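Local coordinates for ICChI, a glycosylated chitinase (Ipomoea carnea, PDB 6IDN), which hydrolyses chitin and also shows lysozyme activity, as a glycosylated plant enzyme of glycoside hydrolase family 18 built on a TIM barrel, at residues A[201-206]-A[241-246]; A[214-219]-A[234-239]; A[253-258]-A[262-267]. All blocks are in the same frame, centred on the assembly; numbering follows the deposited sequence.

Interaction 1: A[201-206]-A[241-246]; sequences SWNNDW and LPTIKA
The indole of Trp202 turns one face to Ile244 and, at its edge, meets the amide oxygen of Asn203, which lies in the ring plane. On the face, CG2 of Ile244 sits 3.5 Å from the centroid of the five-membered ring and 3° off the ring normal, a CH-pi contact with the methyl almost straight above the pyrrole. The branch carbon also lies over that face: Ile244 CB is 3.6 Å from Trp202 CE2, so the isoleucine covers the nitrogen-bearing half of the indole. With CG anti to the backbone N (chi1 179°), the tryptophan leaves its helix toward the other, and the two side chains cross at about a right angle. The indole N-H is taken by Thr247 OG1, just past 241-246, which helps fix the ring's rotation. Beside the apolar pair the contact turns polar: one water donates to Asn203 OD1 at 2.9 Å and to Thr243 O at 2.8 Å, bridging a side chain to a backbone carbonyl. Beneath, Trp202 and Ile244 rest on Leu216 of strand 213-219. The arrangement is that of two neighbouring outer helices of a TIM barrel, 196-206 and 233-244, packed side by side over the strand between them.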
ATOM      1  N   SER A 201      10.247  16.686  -7.299  1.00 18.95           N
ATOM      2  CA  SER A 201       9.331  16.300  -6.231  1.00 16.15           C
ATOM      3  C   SER A 201      10.003  15.342  -5.256  1.00 18.62           C
ATOM      4  O   SER A 201       9.963  15.540  -4.035  1.00 17.50           O
ATOM      5  CB  SER A 201       8.083  15.649  -6.835  1.00 19.26           C
ATOM      6  OG  SER A 201       7.202  15.201  -5.823  1.00 19.13           O
ATOM      7  N   TRP A 202      10.616  14.281  -5.787  1.00 15.34           N
ATOM      8  CA  TRP A 202      11.316  13.318  -4.939  1.00 18.14           C
ATOM      9  C   TRP A 202      12.386  13.998  -4.085  1.00 16.85           C
ATOM     10  O   TRP A 202      12.379  13.881  -2.851  1.00 17.87           O
ATOM     11  CB  TRP A 202      11.926  12.231  -5.825  1.00 16.18           C
ATOM     12  CG  TRP A 202      12.691  11.174  -5.101  1.00 16.04           C
ATOM     13  CD1 TRP A 202      13.995  11.234  -4.725  1.00 17.65           C
ATOM     14  CD2 TRP A 202      12.209   9.883  -4.686  1.00 14.70           C
ATOM     15  NE1 TRP A 202      14.359  10.071  -4.090  1.00 18.81           N
ATOM     16  CE2 TRP A 202      13.286   9.219  -4.067  1.00 16.17           C
ATOM     17  CE3 TRP A 202      10.975   9.229  -4.784  1.00 15.33           C
ATOM     18  CZ2 TRP A 202      13.172   7.925  -3.536  1.00 15.25           C
ATOM     19  CZ3 TRP A 202      10.860   7.930  -4.263  1.00 16.32           C
ATOM     20  CH2 TRP A 202      11.951   7.300  -3.650  1.00 15.12           C
ATOM     21  N   ASN A 203      13.294  14.744  -4.724  1.00 18.35           N
ATOM     22  CA  ASN A 203      14.476  15.264  -4.032  1.00 19.84           C
ATOM     23  C   ASN A 203      14.149  16.435  -3.115  1.00 22.13           C
ATOM     24  O   ASN A 203      14.783  16.594  -2.063  1.00 22.26           O
ATOM     25  CB  ASN A 203      15.524  15.722  -5.043  1.00 20.34           C
ATOM     26  CG  ASN A 203      16.234  14.581  -5.708  1.00 26.76           C
ATOM     27  OD1 ASN A 203      16.469  13.533  -5.094  1.00 23.63           O
ATOM     28  ND2 ASN A 203      16.613  14.782  -6.972  1.00 26.02           N
ATOM     29  N   ASN A 204      13.193  17.270  -3.497  1.00 18.79           N
ATOM     30  CA  ASN A 204      12.961  18.509  -2.766  1.00 23.70           C
ATOM     31  C   ASN A 204      11.839  18.407  -1.752  1.00 25.90           C
ATOM     32  O   ASN A 204      11.876  19.112  -0.734  1.00 25.54           O
ATOM     33  CB  ASN A 204      12.661  19.651  -3.741  1.00 23.38           C
ATOM     34  CG  ASN A 204      13.818  19.928  -4.675  1.00 29.22           C
ATOM     35  OD1 ASN A 204      14.964  19.625  -4.352  1.00 31.89           O
ATOM     36  ND2 ASN A 204      13.534  20.536  -5.820  1.00 31.38           N
ATOM     37  N   ASP A 205      10.854  17.544  -2.000  1.00 19.24           N
ATOM     38  CA  ASP A 205       9.670  17.460  -1.161  1.00 17.32           C
ATOM     39  C   ASP A 205       9.633  16.149  -0.390  1.00 17.61           C
ATOM     40  O   ASP A 205       9.671  16.157   0.843  1.00 18.05           O
ATOM     41  CB  ASP A 205       8.390  17.610  -2.012  1.00 20.46           C
ATOM     42  CG  ASP A 205       8.260  18.992  -2.664  1.00 25.11           C
ATOM     43  OD1 ASP A 205       8.869  19.965  -2.169  1.00 31.31           O
ATOM     44  OD2 ASP A 205       7.532  19.103  -3.681  1.00 26.13           O
ATOM     45  N   TRP A 206       9.593  15.014  -1.088  1.00 17.17           N
ATOM     46  CA  TRP A 206       9.369  13.748  -0.400  1.00 17.81           C
ATOM     47  C   TRP A 206      10.586  13.308   0.401  1.00 17.61           C
ATOM     48  O   TRP A 206      10.441  12.544   1.366  1.00 17.54           O
ATOM     49  CB  TRP A 206       8.932  12.687  -1.422  1.00 16.35           C
ATOM     50  CG  TRP A 206       7.545  13.019  -1.890  1.00 16.23           C
ATOM     51  CD1 TRP A 206       7.186  13.564  -3.101  1.00 16.44           C
ATOM     52  CD2 TRP A 206       6.350  12.934  -1.115  1.00 15.23           C
ATOM     53  NE1 TRP A 206       5.824  13.793  -3.130  1.00 16.03           N
ATOM     54  CE2 TRP A 206       5.290  13.417  -1.922  1.00 15.87           C
ATOM     55  CE3 TRP A 206       6.061  12.482   0.181  1.00 16.54           C
ATOM     56  CZ2 TRP A 206       3.966  13.440  -1.478  1.00 17.80           C
ATOM     57  CZ3 TRP A 206       4.748  12.517   0.623  1.00 15.65           C
ATOM     58  CH2 TRP A 206       3.716  12.996  -0.203  1.00 18.66           C
ATOM     59  N   LEU A 241      15.937   5.461 -11.768  1.00 18.10           N
ATOM     60  CA  LEU A 241      16.473   4.626 -10.690  1.00 19.84           C
ATOM     61  C   LEU A 241      17.853   5.056 -10.206  1.00 22.86           C
ATOM     62  O   LEU A 241      18.036   5.180  -8.985  1.00 20.75           O
ATOM     63  CB  LEU A 241      16.470   3.151 -11.122  1.00 19.14           C
ATOM     64  CG  LEU A 241      15.066   2.528 -11.153  1.00 18.34           C
ATOM     65  CD1 LEU A 241      15.119   1.093 -11.622  1.00 19.21           C
ATOM     66  CD2 LEU A 241      14.409   2.604  -9.792  1.00 22.69           C
ATOM     67  N   PRO A 242      18.847   5.311 -11.063  1.00 19.87           N
ATOM     68  CA  PRO A 242      20.173   5.678 -10.528  1.00 20.76           C
ATOM     69  C   PRO A 242      20.166   6.985  -9.751  1.00 24.35           C
ATOM     70  O   PRO A 242      21.004   7.171  -8.861  1.00 25.36           O
ATOM     71  CB  PRO A 242      21.047   5.771 -11.781  1.00 33.10           C
ATOM     72  CG  PRO A 242      20.297   5.059 -12.862  1.00 28.67           C
ATOM     73  CD  PRO A 242      18.849   5.241 -12.538  1.00 20.99           C
ATOM     74  N   THR A 243      19.239   7.895 -10.051  1.00 23.10           N
ATOM     75  CA  THR A 243      19.151   9.151  -9.314  1.00 22.84           C
ATOM     76  C   THR A 243      18.487   8.956  -7.951  1.00 21.31           C
ATOM     77  O   THR A 243      19.028   9.389  -6.924  1.00 22.93           O
ATOM     78  CB  THR A 243      18.394  10.198 -10.145  1.00 22.42           C
ATOM     79  OG1 THR A 243      19.117  10.477 -11.364  1.00 32.65           O
ATOM     80  CG2 THR A 243      18.235  11.499  -9.341  1.00 22.36           C
ATOM     81  N   ILE A 244      17.328   8.290  -7.905  1.00 17.56           N
ATOM     82  CA  ILE A 244      16.633   8.177  -6.621  1.00 15.71           C
ATOM     83  C   ILE A 244      17.336   7.216  -5.673  1.00 17.36           C
ATOM     84  O   ILE A 244      17.161   7.325  -4.454  1.00 20.84           O
ATOM     85  CB  ILE A 244      15.153   7.772  -6.781  1.00 17.36           C
ATOM     86  CG1 ILE A 244      15.003   6.380  -7.399  1.00 15.90           C
ATOM     87  CG2 ILE A 244      14.382   8.835  -7.569  1.00 19.15           C
ATOM     88  CD1 ILE A 244      13.521   5.908  -7.455  1.00 19.10           C
ATOM     89  N   LYS A 245      18.155   6.297  -6.189  1.00 21.60           N
ATOM     90  CA  LYS A 245      18.906   5.412  -5.300  1.00 20.97           C
ATOM     91  C   LYS A 245      19.926   6.164  -4.452  1.00 24.67           C
ATOM     92  O   LYS A 245      20.443   5.598  -3.481  1.00 28.47           O
ATOM     93  CB  LYS A 245      19.644   4.347  -6.106  1.00 24.01           C
ATOM     94  CG  LYS A 245      18.798   3.184  -6.601  1.00 30.53           C
ATOM     95  CD  LYS A 245      19.652   2.380  -7.570  1.00 36.04           C
ATOM     96  CE  LYS A 245      19.282   0.907  -7.674  1.00 41.87           C
ATOM     97  NZ  LYS A 245      19.995   0.298  -8.852  1.00 39.62           N
ATOM     98  N   ALA A 246      20.253   7.411  -4.803  1.00 24.03           N
ATOM     99  CA  ALA A 246      21.180   8.180  -3.980  1.00 28.80           C
ATOM    100  C   ALA A 246      20.537   8.662  -2.686  1.00 23.40           C
ATOM    101  O   ALA A 246      21.255   9.016  -1.747  1.00 24.03           O
ATOM    102  CB  ALA A 246      21.734   9.368  -4.771  1.00 30.79           C
TER
HETATM  103  O   HOH W   1      18.298  11.250  -4.959  1.00 27.59           O

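Interaction 2: A[214-219]-A[234-239]; sequences LFLGLP and DDLISE. With CA (calcium ion), chain E.
Strand 213-219 and helix 233-244 approach each other through side chains alone, the nearest CA atoms being those of Leu218 and Leu236, 10.2 Å apart. Over 214-219 the chain is extended, and the side chains of Leu216 and Leu218, two residues apart, leave the same face toward the helix. Segment 234-239 is helical, with a wider pi-type turn at 236-239, and offers one residue, Leu236, to both leucines. Its CG stands anti to the backbone N (chi1 -179°), which sets its methyls against Leu216 and Leu218. Leu236 and Leu218 meet tip to tip, with Leu218 CD1 3.7 Å from Leu236 CD1 and 3.9 Å from Leu236 CD2, so that one methyl faces both ends of the fork. Leu216 and Leu236 instead pass side by side with their ends pointing opposite ways, and Leu216 CD2 comes to 4.0 Å from Leu236 CD1. This is the strand-to-helix half of a beta-alpha-beta unit, 213-219, 233-244 and 250-256, the repeating element of the TIM barrel, in which the outward face of a strand is covered by the helix that follows it. Val240 and Ile244 extend the cover over Leu216 further along the helix, while Tyr264 touches both Leu218 and Leu236. One residue before Leu236 the helix turns polar: Asp235 OD2 binds a calcium ion at 2.2 Å. A metal-bound water also lies close to Asp235 OD1.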
ATOM      1  N   LEU A 214      11.422   4.942   1.541  1.00 15.10           N
ATOM      2  CA  LEU A 214      10.685   5.766   0.592  1.00 13.92           C
ATOM      3  C   LEU A 214      10.708   5.061  -0.762  1.00 14.70           C
ATOM      4  O   LEU A 214      11.785   4.735  -1.276  1.00 16.06           O
ATOM      5  CB  LEU A 214      11.316   7.162   0.515  1.00 14.67           C
ATOM      6  CG  LEU A 214      10.613   8.199  -0.362  1.00 14.15           C
ATOM      7  CD1 LEU A 214       9.263   8.597   0.244  1.00 16.88           C
ATOM      8  CD2 LEU A 214      11.518   9.436  -0.585  1.00 14.43           C
ATOM      9  N   PHE A 215       9.520   4.793  -1.313  1.00 14.44           N
ATOM     10  CA  PHE A 215       9.359   4.031  -2.543  1.00 15.20           C
ATOM     11  C   PHE A 215       8.816   4.942  -3.637  1.00 13.86           C
ATOM     12  O   PHE A 215       8.007   5.838  -3.376  1.00 14.85           O
ATOM     13  CB  PHE A 215       8.370   2.864  -2.378  1.00 16.14           C
ATOM     14  CG  PHE A 215       8.938   1.600  -1.745  1.00 15.99           C
ATOM     15  CD1 PHE A 215       9.504   1.618  -0.484  1.00 16.20           C
ATOM     16  CD2 PHE A 215       8.816   0.383  -2.404  1.00 17.99           C
ATOM     17  CE1 PHE A 215       9.963   0.441   0.113  1.00 17.14           C
ATOM     18  CE2 PHE A 215       9.276  -0.809  -1.827  1.00 17.05           C
ATOM     19  CZ  PHE A 215       9.865  -0.772  -0.564  1.00 15.69           C
ATOM     20  N   LEU A 216       9.229   4.667  -4.868  1.00 13.62           N
ATOM     21  CA  LEU A 216       8.681   5.314  -6.058  1.00 14.71           C
ATOM     22  C   LEU A 216       7.492   4.497  -6.553  1.00 17.37           C
ATOM     23  O   LEU A 216       7.666   3.365  -7.006  1.00 16.72           O
ATOM     24  CB  LEU A 216       9.762   5.410  -7.132  1.00 13.89           C
ATOM     25  CG  LEU A 216       9.333   6.045  -8.457  1.00 17.20           C
ATOM     26  CD1 LEU A 216       9.326   7.554  -8.297  1.00 22.90           C
ATOM     27  CD2 LEU A 216      10.285   5.654  -9.574  1.00 19.79           C
ATOM     28  N   GLY A 217       6.284   5.055  -6.485  1.00 12.66           N
ATOM     29  CA  GLY A 217       5.096   4.327  -6.923  1.00 14.02           C
ATOM     30  C   GLY A 217       4.790   4.604  -8.383  1.00 15.31           C
ATOM     31  O   GLY A 217       4.735   5.760  -8.803  1.00 15.86           O
ATOM     32  N   LEU A 218       4.546   3.544  -9.142  1.00 14.00           N
ATOM     33  CA  LEU A 218       4.407   3.651 -10.585  1.00 14.07           C
ATOM     34  C   LEU A 218       3.292   2.752 -11.083  1.00 17.28           C
ATOM     35  O   LEU A 218       2.997   1.720 -10.471  1.00 16.97           O
ATOM     36  CB  LEU A 218       5.700   3.242 -11.296  1.00 14.31           C
ATOM     37  CG  LEU A 218       6.885   4.159 -11.080  1.00 16.00           C
ATOM     38  CD1 LEU A 218       8.104   3.497 -11.713  1.00 17.55           C
ATOM     39  CD2 LEU A 218       6.642   5.510 -11.713  1.00 15.23           C
ATOM     40  N   PRO A 219       2.706   3.073 -12.231  1.00 14.65           N
ATOM     41  CA  PRO A 219       1.814   2.114 -12.886  1.00 16.62           C
ATOM     42  C   PRO A 219       2.617   1.052 -13.621  1.00 15.66           C
ATOM     43  O   PRO A 219       3.674   1.329 -14.195  1.00 18.72           O
ATOM     44  CB  PRO A 219       0.999   2.982 -13.858  1.00 21.57           C
ATOM     45  CG  PRO A 219       1.721   4.322 -13.945  1.00 17.54           C
ATOM     46  CD  PRO A 219       2.885   4.320 -12.993  1.00 16.21           C
ATOM     47  N   ASP A 234      13.087   0.742 -19.853  1.00 22.23           N
ATOM     48  CA  ASP A 234      14.466   1.151 -20.118  1.00 21.30           C
ATOM     49  C   ASP A 234      14.711   2.592 -19.679  1.00 22.59           C
ATOM     50  O   ASP A 234      15.796   2.922 -19.176  1.00 22.93           O
ATOM     51  CB  ASP A 234      14.790   0.949 -21.595  1.00 24.58           C
ATOM     52  CG  ASP A 234      14.975  -0.516 -21.941  1.00 37.64           C
ATOM     53  OD1 ASP A 234      15.442  -1.280 -21.066  1.00 48.56           O
ATOM     54  OD2 ASP A 234      14.662  -0.908 -23.081  1.00 52.56           O
ATOM     55  N   ASP A 235      13.711   3.462 -19.845  1.00 19.19           N
ATOM     56  CA  ASP A 235      13.833   4.836 -19.367  1.00 21.06           C
ATOM     57  C   ASP A 235      13.896   4.892 -17.850  1.00 19.75           C
ATOM     58  O   ASP A 235      14.621   5.717 -17.282  1.00 19.96           O
ATOM     59  CB  ASP A 235      12.653   5.673 -19.850  1.00 16.99           C
ATOM     60  CG  ASP A 235      12.731   6.033 -21.325  1.00 22.33           C
ATOM     61  OD1 ASP A 235      13.719   5.710 -22.034  1.00 23.77           O
ATOM     62  OD2 ASP A 235      11.760   6.651 -21.780  1.00 25.84           O
ATOM     63  N   LEU A 236      13.082   4.082 -17.169  1.00 18.20           N
ATOM     64  CA  LEU A 236      13.163   4.038 -15.713  1.00 16.06           C
ATOM     65  C   LEU A 236      14.567   3.654 -15.270  1.00 19.44           C
ATOM     66  O   LEU A 236      15.157   4.284 -14.384  1.00 20.37           O
ATOM     67  CB  LEU A 236      12.131   3.046 -15.165  1.00 17.67           C
ATOM     68  CG  LEU A 236      12.096   2.921 -13.647  1.00 16.58           C
ATOM     69  CD1 LEU A 236      11.525   4.205 -13.051  1.00 17.62           C
ATOM     70  CD2 LEU A 236      11.271   1.721 -13.214  1.00 17.57           C
ATOM     71  N   ILE A 237      15.121   2.624 -15.903  1.00 17.92           N
ATOM     72  CA  ILE A 237      16.433   2.113 -15.517  1.00 18.10           C
ATOM     73  C   ILE A 237      17.520   3.142 -15.787  1.00 23.70           C
ATOM     74  O   ILE A 237      18.480   3.265 -15.011  1.00 21.67           O
ATOM     75  CB  ILE A 237      16.696   0.789 -16.251  1.00 19.84           C
ATOM     76  CG1 ILE A 237      15.762  -0.296 -15.715  1.00 23.73           C
ATOM     77  CG2 ILE A 237      18.160   0.381 -16.129  1.00 26.79           C
ATOM     78  CD1 ILE A 237      15.603  -1.477 -16.668  1.00 24.72           C
ATOM     79  N   SER A 238      17.406   3.887 -16.886  1.00 19.97           N
ATOM     80  CA  SER A 238      18.501   4.767 -17.267  1.00 21.40           C
ATOM     81  C   SER A 238      18.347   6.187 -16.746  1.00 20.14           C
ATOM     82  O   SER A 238      19.358   6.865 -16.544  1.00 24.70           O
ATOM     83  CB  SER A 238      18.667   4.795 -18.789  1.00 30.03           C
ATOM     84  OG  SER A 238      17.531   5.369 -19.400  1.00 31.53           O
ATOM     85  N   GLU A 239      17.121   6.665 -16.530  1.00 18.54           N
ATOM     86  CA  GLU A 239      16.895   8.062 -16.172  1.00 20.22           C
ATOM     87  C   GLU A 239      16.500   8.289 -14.724  1.00 18.06           C
ATOM     88  O   GLU A 239      16.720   9.389 -14.217  1.00 18.90           O
ATOM     89  CB  GLU A 239      15.788   8.672 -17.041  1.00 16.85           C
ATOM     90  CG  GLU A 239      16.084   8.634 -18.521  1.00 17.88           C
ATOM     91  CD  GLU A 239      14.867   8.878 -19.380  1.00 25.39           C
ATOM     92  OE1 GLU A 239      13.917   9.526 -18.886  1.00 22.31           O
ATOM     93  OE2 GLU A 239      14.877   8.449 -20.560  1.00 25.42           O
TER
HETATM   94 CA    CA E 313      12.001   8.001 -23.534  1.00 13.66          CA
HETATM   95  O   HOH W   2      13.429   6.528 -24.405  1.00 31.26           O

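Interaction 3: A[253-258]-A[262-267]; sequences VMLWSK and DDYSSK
Two first torsions bring Leu255 and Tyr264 together: the leucine has CG anti to its carbonyl carbon (chi1 -67°), while in the tyrosine CG lies opposite the backbone N (chi1 -164°), which brings an edge of the ring to the leucine. The two side chains cross at a slant. Leu255 CD2 arrives at the ring's edge, near its plane, and not over a face; it lies 3.7 Å from Tyr264 CD2 and 3.8 Å from Tyr264 CE2, against one side of the phenol. The other branch serves a different neighbour, Leu255 CD1 resting 3.8 Å from Ser265 CB. One forked side chain thus touches two successive residues at the start of helix 264-268, and the contact is buried and apolar although both helix residues carry hydroxyls. Those polar ends have partners outside the two segments: Tyr264 OH is hydrogen-bonded to Ile231 O, which fixes the far end of the ring, and Ser265 OG is hydrogen-bonded to Asp261 OD2 and Asp24 OD2, which probably share its one proton. The serine meets the leucine with CB, while its oxygen is engaged with those carboxylates. Leu255 also touches Ile3 and Ile5 of strand 2-7, and Tyr264 lies against Leu236 of helix 233-244. At the end of the strand, a cis peptide bond joins Trp256 to Ser257, just beyond Leu255. The whole is characteristic of the closure of a TIM barrel, where the last strand, 250-256, pairs in parallel with the first, 2-7, and a short C-terminal helix covers its outer side.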
ATOM      1  N   VAL A 253      10.526   0.302  -5.503  1.00 17.92           N
ATOM      2  CA  VAL A 253       9.445   0.705  -6.399  1.00 14.06           C
ATOM      3  C   VAL A 253       8.164   0.006  -5.957  1.00 16.77           C
ATOM      4  O   VAL A 253       8.181  -1.183  -5.625  1.00 16.50           O
ATOM      5  CB  VAL A 253       9.778   0.335  -7.862  1.00 15.23           C
ATOM      6  CG1 VAL A 253       8.554   0.484  -8.788  1.00 17.64           C
ATOM      7  CG2 VAL A 253      10.968   1.148  -8.368  1.00 15.62           C
ATOM      8  N   MET A 254       7.054   0.739  -5.960  1.00 13.52           N
ATOM      9  CA  MET A 254       5.731   0.162  -5.766  1.00 14.45           C
ATOM     10  C   MET A 254       5.000   0.179  -7.098  1.00 17.46           C
ATOM     11  O   MET A 254       5.157   1.112  -7.888  1.00 16.89           O
ATOM     12  CB  MET A 254       4.928   0.929  -4.704  1.00 14.32           C
ATOM     13  CG  MET A 254       3.464   0.482  -4.543  1.00 15.76           C
ATOM     14  SD  MET A 254       2.365   1.232  -5.797  1.00 17.77           S
ATOM     15  CE  MET A 254       1.976   2.799  -5.024  1.00 15.02           C
ATOM     16  N   LEU A 255       4.225  -0.867  -7.364  1.00 15.77           N
ATOM     17  CA  LEU A 255       3.546  -0.996  -8.642  1.00 16.98           C
ATOM     18  C   LEU A 255       2.045  -1.131  -8.441  1.00 19.05           C
ATOM     19  O   LEU A 255       1.583  -1.973  -7.664  1.00 20.80           O
ATOM     20  CB  LEU A 255       4.069  -2.205  -9.422  1.00 17.51           C
ATOM     21  CG  LEU A 255       5.514  -2.093  -9.894  1.00 17.79           C
ATOM     22  CD1 LEU A 255       5.936  -3.415 -10.551  1.00 21.16           C
ATOM     23  CD2 LEU A 255       5.659  -0.957 -10.875  1.00 19.09           C
ATOM     24  N   TRP A 256       1.293  -0.316  -9.166  1.00 17.63           N
ATOM     25  CA  TRP A 256      -0.139  -0.503  -9.356  1.00 19.79           C
ATOM     26  C   TRP A 256      -0.330  -1.076 -10.758  1.00 18.81           C
ATOM     27  O   TRP A 256      -0.081  -0.374 -11.739  1.00 20.06           O
ATOM     28  CB  TRP A 256      -0.850   0.844  -9.221  1.00 20.15           C
ATOM     29  CG  TRP A 256      -2.299   0.747  -9.507  1.00 19.30           C
ATOM     30  CD1 TRP A 256      -2.941   1.122 -10.660  1.00 20.45           C
ATOM     31  CD2 TRP A 256      -3.304   0.214  -8.641  1.00 18.32           C
ATOM     32  NE1 TRP A 256      -4.289   0.856 -10.555  1.00 22.57           N
ATOM     33  CE2 TRP A 256      -4.537   0.300  -9.327  1.00 21.93           C
ATOM     34  CE3 TRP A 256      -3.287  -0.311  -7.343  1.00 21.38           C
ATOM     35  CZ2 TRP A 256      -5.738  -0.122  -8.759  1.00 27.36           C
ATOM     36  CZ3 TRP A 256      -4.484  -0.747  -6.789  1.00 25.74           C
ATOM     37  CH2 TRP A 256      -5.689  -0.640  -7.491  1.00 29.22           C
ATOM     38  N   SER A 257      -0.753  -2.344 -10.895  1.00 17.88           N
ATOM     39  CA  SER A 257      -1.096  -3.335  -9.872  1.00 18.49           C
ATOM     40  C   SER A 257      -0.745  -4.711 -10.463  1.00 23.16           C
ATOM     41  O   SER A 257      -0.272  -4.790 -11.593  1.00 22.35           O
ATOM     42  CB  SER A 257      -2.576  -3.267  -9.521  1.00 23.01           C
ATOM     43  OG  SER A 257      -3.353  -3.766 -10.612  1.00 26.14           O
ATOM     44  N   LYS A 258      -1.000  -5.794  -9.725  1.00 20.75           N
ATOM     45  CA  LYS A 258      -0.658  -7.122 -10.236  1.00 24.50           C
ATOM     46  C   LYS A 258      -1.335  -7.395 -11.579  1.00 30.73           C
ATOM     47  O   LYS A 258      -0.730  -7.997 -12.476  1.00 25.26           O
ATOM     48  CB  LYS A 258      -1.042  -8.195  -9.213  1.00 24.48           C
ATOM     49  CG  LYS A 258      -0.875  -9.645  -9.705  1.00 27.40           C
ATOM     50  CD  LYS A 258       0.568  -9.947 -10.118  1.00 27.01           C
ATOM     51  CE  LYS A 258       0.754 -11.440 -10.443  1.00 30.72           C
ATOM     52  NZ  LYS A 258      -0.030 -11.872 -11.631  1.00 33.21           N
ATOM     53  N   ASP A 262       2.404  -7.663 -16.432  1.00 28.96           N
ATOM     54  CA  ASP A 262       2.732  -8.852 -17.212  0.51 32.99           C
ATOM     55  C   ASP A 262       4.237  -9.101 -17.214  1.00 34.79           C
ATOM     56  O   ASP A 262       4.692 -10.232 -17.012  1.00 39.06           O
ATOM     57  CB  ASP A 262       2.209  -8.713 -18.646  0.51 35.97           C
ATOM     58  CG  ASP A 262       0.716  -8.403 -18.712  0.51 38.07           C
ATOM     59  OD1 ASP A 262       0.008  -8.554 -17.693  0.51 44.84           O
ATOM     60  OD2 ASP A 262       0.247  -8.002 -19.797  0.51 43.24           O
ATOM     61  N   ASP A 263       5.027  -8.054 -17.455  1.00 28.70           N
ATOM     62  CA  ASP A 263       6.477  -8.219 -17.444  1.00 29.05           C
ATOM     63  C   ASP A 263       7.223  -6.976 -16.969  1.00 25.55           C
ATOM     64  O   ASP A 263       8.449  -6.922 -17.124  1.00 28.52           O
ATOM     65  CB  ASP A 263       6.987  -8.638 -18.843  1.00 37.03           C
ATOM     66  CG  ASP A 263       6.566  -7.678 -19.944  1.00 39.64           C
ATOM     67  OD1 ASP A 263       6.212  -6.522 -19.650  1.00 35.60           O
ATOM     68  OD2 ASP A 263       6.589  -8.087 -21.120  1.00 44.05           O
ATOM     69  N   TYR A 264       6.546  -5.985 -16.389  1.00 24.06           N
ATOM     70  CA  TYR A 264       7.244  -4.773 -15.974  1.00 22.63           C
ATOM     71  C   TYR A 264       8.206  -5.062 -14.830  1.00 19.26           C
ATOM     72  O   TYR A 264       9.395  -4.735 -14.915  1.00 24.63           O
ATOM     73  CB  TYR A 264       6.238  -3.693 -15.582  1.00 21.69           C
ATOM     74  CG  TYR A 264       6.804  -2.285 -15.487  1.00 20.28           C
ATOM     75  CD1 TYR A 264       7.268  -1.626 -16.616  1.00 22.16           C
ATOM     76  CD2 TYR A 264       6.860  -1.617 -14.264  1.00 19.97           C
ATOM     77  CE1 TYR A 264       7.768  -0.335 -16.538  1.00 21.63           C
ATOM     78  CE2 TYR A 264       7.367  -0.321 -14.181  1.00 19.56           C
ATOM     79  CZ  TYR A 264       7.815   0.306 -15.318  1.00 19.10           C
ATOM     80  OH  TYR A 264       8.311   1.600 -15.246  1.00 18.79           O
ATOM     81  N   SER A 265       7.727  -5.705 -13.756  1.00 21.83           N
ATOM     82  CA  SER A 265       8.623  -5.973 -12.633  1.00 21.29           C
ATOM     83  C   SER A 265       9.752  -6.916 -13.030  1.00 22.78           C
ATOM     84  O   SER A 265      10.872  -6.791 -12.527  1.00 25.35           O
ATOM     85  CB  SER A 265       7.843  -6.529 -11.432  1.00 23.18           C
ATOM     86  OG  SER A 265       7.164  -7.730 -11.760  1.00 26.49           O
ATOM     87  N   SER A 266       9.480  -7.870 -13.925  0.65 25.17           N
ATOM     88  CA  SER A 266      10.550  -8.748 -14.386  0.65 30.16           C
ATOM     89  C   SER A 266      11.628  -7.952 -15.110  0.65 31.40           C
ATOM     90  O   SER A 266      12.821  -8.258 -14.995  0.65 32.01           O
ATOM     91  CB  SER A 266       9.987  -9.842 -15.293  0.65 36.67           C
ATOM     92  OG  SER A 266       9.181 -10.759 -14.573  0.65 33.34           O
ATOM     93  N   LYS A 267      11.227  -6.916 -15.849  1.00 23.86           N
ATOM     94  CA  LYS A 267      12.191  -6.121 -16.603  1.00 27.25           C
ATOM     95  C   LYS A 267      13.006  -5.198 -15.703  1.00 24.45           C
ATOM     96  O   LYS A 267      14.156  -4.885 -16.029  1.00 28.03           O
ATOM     97  CB  LYS A 267      11.476  -5.279 -17.666  1.00 27.72           C
ATOM     98  CG  LYS A 267      10.974  -6.027 -18.880  1.00 34.81           C
ATOM     99  CD  LYS A 267      10.141  -5.091 -19.761  1.00 36.31           C
ATOM    100  CE  LYS A 267       9.470  -5.831 -20.898  1.00 47.97           C
ATOM    101  NZ  LYS A 267      10.486  -6.384 -21.820  1.00 53.05           N
TER

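In the fold
All three contacts belong to the closing part of one TIM barrel. Interactions 1 and 2, with centres 10 Å apart, share helix 233-244, and Trp202 CH2 of the first lies 3.5 Å from Leu214 O of the second. Interactions 2 and 3, again 10 Å apart, are joined through parallel neighbouring strands, with probable hydrogen bonds from Leu218 N to Met254 O (2.8 Å) and from Met254 N to Leu216 O (2.9 Å). Interactions 1 and 3 have centres about 20 Å apart, yet touch through Leu241 CD2 and Val253 CG2 (4.0 Å). The Tyr264 side chain is about 11 Å from the calcium ion of interaction 2, that of Thr243 about 12 Å from a bound N-acetylglucosamine.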